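Local coordinates for protein glutathione S-transferase (Bombyx mori, PDB 4E8H) that forms a homodimer and probably conjugates the thiol of glutathione to electrophilic compounds, at residues 97-102 and 158-163. Residues are numbered along the deposited sequence; the frame is centred on the assembly and turned at random.
Sequences AIIDQR and MTVADI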
loop_
_atom_site.group_PDB
_atom_site.type_symbol
_atom_site.label_atom_id
_atom_site.label_comp_id
_atom_site.label_asym_id
_atom_site.label_seq_id
_atom_site.Cartn_x
_atom_site.Cartn_y
_atom_site.Cartn_z
ATOM N N ALA B 97 -2.293 13.291 0.713
ATOM C CA ALA B 97 -0.984 12.693 0.425
ATOM C C ALA B 97 -0.295 12.121 1.665
ATOM O O ALA B 97 0.277 11.030 1.610
ATOM C CB ALA B 97 -0.075 13.698 -0.269
ATOM N N ILE B 98 -0.346 12.865 2.771
ATOM C CA ILE B 98 0.222 12.414 4.046
ATOM C C ILE B 98 -0.474 11.133 4.519
ATOM O O ILE B 98 0.189 10.175 4.923
ATOM C CB ILE B 98 0.155 13.521 5.138
ATOM C CG1 ILE B 98 0.936 14.764 4.689
ATOM C CG2 ILE B 98 0.697 13.004 6.473
ATOM C CD1 ILE B 98 0.690 16.010 5.541
ATOM N N ILE B 99 -1.804 11.121 4.447
ATOM C CA ILE B 99 -2.585 9.934 4.793
ATOM C C ILE B 99 -2.178 8.759 3.906
ATOM O O ILE B 99 -1.981 7.648 4.402
ATOM C CB ILE B 99 -4.108 10.187 4.693
ATOM C CG1 ILE B 99 -4.529 11.272 5.683
ATOM C CG2 ILE B 99 -4.895 8.902 4.971
ATOM C CD1 ILE B 99 -5.851 11.912 5.358
ATOM N N ASP B 100 -2.030 9.011 2.605
ATOM C CA ASP B 100 -1.644 7.956 1.670
ATOM C C ASP B 100 -0.272 7.367 1.972
ATOM O O ASP B 100 -0.086 6.153 1.861
ATOM C CB ASP B 100 -1.743 8.429 0.215
ATOM C CG ASP B 100 -3.182 8.508 -0.270
ATOM O OD1 ASP B 100 -4.047 7.789 0.280
ATOM O OD2 ASP B 100 -3.453 9.295 -1.203
ATOM N N GLN B 101 0.676 8.217 2.367
ATOM C CA GLN B 101 1.996 7.742 2.783
ATOM C C GLN B 101 1.909 6.867 4.038
ATOM O O GLN B 101 2.581 5.836 4.121
ATOM C CB GLN B 101 2.975 8.907 2.983
ATOM C CG GLN B 101 4.361 8.496 3.497
ATOM C CD GLN B 101 4.434 8.442 5.015
ATOM O OE1 GLN B 101 3.940 9.337 5.701
ATOM N NE2 GLN B 101 5.057 7.394 5.545
ATOM N N ARG B 102 1.086 7.278 5.003
ATOM C CA ARG B 102 0.907 6.511 6.236
ATOM C C ARG B 102 0.252 5.155 5.957
ATOM O O ARG B 102 0.611 4.153 6.579
ATOM C CB ARG B 102 0.110 7.300 7.285
ATOM C CG ARG B 102 0.713 8.657 7.687
ATOM C CD ARG B 102 2.067 8.532 8.391
ATOM N NE ARG B 102 2.374 9.724 9.180
ATOM C CZ ARG B 102 3.408 10.540 8.982
ATOM N NH1 ARG B 102 4.289 10.307 8.016
ATOM N NH2 ARG B 102 3.570 11.592 9.774
ATOM N N MET B 158 -8.096 12.500 13.495
ATOM C CA MET B 158 -8.030 11.059 13.235
ATOM C C MET B 158 -8.421 10.756 11.787
ATOM O O MET B 158 -9.349 11.367 11.246
ATOM C CB MET B 158 -8.931 10.287 14.208
ATOM C CG MET B 158 -8.722 8.771 14.197
ATOM S SD MET B 158 -9.879 7.849 15.234
ATOM C CE MET B 158 -11.384 7.954 14.264
ATOM N N THR B 159 -7.697 9.831 11.159
ATOM C CA THR B 159 -7.960 9.431 9.775
ATOM C C THR B 159 -8.018 7.906 9.651
ATOM O O THR B 159 -7.806 7.192 10.635
ATOM C CB THR B 159 -6.898 10.004 8.795
ATOM O OG1 THR B 159 -5.598 9.509 9.137
ATOM C CG2 THR B 159 -6.890 11.531 8.826
ATOM N N VAL B 160 -8.310 7.413 8.447
ATOM C CA VAL B 160 -8.288 5.970 8.177
ATOM C C VAL B 160 -6.918 5.359 8.492
ATOM O O VAL B 160 -6.826 4.181 8.848
ATOM C CB VAL B 160 -8.714 5.619 6.722
ATOM C CG1 VAL B 160 -10.195 5.908 6.511
ATOM C CG2 VAL B 160 -7.859 6.365 5.691
ATOM N N ALA B 161 -5.867 6.171 8.370
ATOM C CA ALA B 161 -4.508 5.744 8.690
ATOM C C ALA B 161 -4.355 5.348 10.162
ATOM O O ALA B 161 -3.748 4.319 10.458
ATOM C CB ALA B 161 -3.501 6.815 8.300
ATOM N N ASP B 162 -4.916 6.149 11.072
ATOM C CA ASP B 162 -4.938 5.811 12.505
ATOM C C ASP B 162 -5.693 4.514 12.775
ATOM O O ASP B 162 -5.270 3.710 13.605
ATOM C CB ASP B 162 -5.585 6.925 13.329
ATOM C CG ASP B 162 -4.857 8.240 13.207
ATOM O OD1 ASP B 162 -3.821 8.418 13.881
ATOM O OD2 ASP B 162 -5.328 9.101 12.438
ATOM N N ILE B 163 -6.810 4.327 12.076
ATOM C CA ILE B 163 -7.676 3.166 12.284
ATOM C C ILE B 163 -6.981 1.846 11.911
ATOM O O ILE B 163 -7.052 0.880 12.673
ATOM C CB ILE B 163 -9.057 3.329 11.571
ATOM C CG1 ILE B 163 -9.786 4.577 12.097
ATOM C CG2 ILE B 163 -9.920 2.072 11.750
ATOM C CD1 ILE B 163 -11.145 4.859 11.443
#
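I99 reaches out from helix 93-124 to meet T159, V160 and A161 at the capping-box start of helix 160-174, within the all-helical C-terminal domain of the glutathione transferase fold. No hydrogen bond crosses between the segments; they are joined by buried apolar packing. I99 and T159 approach tip to tip, with CD1 of I99 3.6 Å from the methyl CG2 of T159. In I99, chi1 of -62° sets CG1 beside the backbone N and leaves CG2 anti to it, 4.0 Å from V160 CG2 and 4.2 Å from A161 CB; the I99 and V160 side chains cross at about a right angle. Beta-branched isoleucine suits this place because CG1 and CD1 meet T159 while CG2 serves V160 and A161. Cutting I99 back to an alanine would probably take away the group that T159 CG2 packs on and open a gap beside V160, which would keep its other neighbours T24, T76 and V79. A161, having only a methyl, lets the backbones come near: A161 CA is 6.0 Å from R102 CA, and A161 CB 3.8 Å from R102 CB. Beyond that carbon the arginine bends away, and its NE bonds to the carbonyl of V153. Threonine fits the N-cap because its methyl faces I99 while its hydroxyl, at chi1 61°, accepts a weak bond from A161 N. The box closes as T159 N donates to the anti lone pair of D162 OD2, at 2.8 Å.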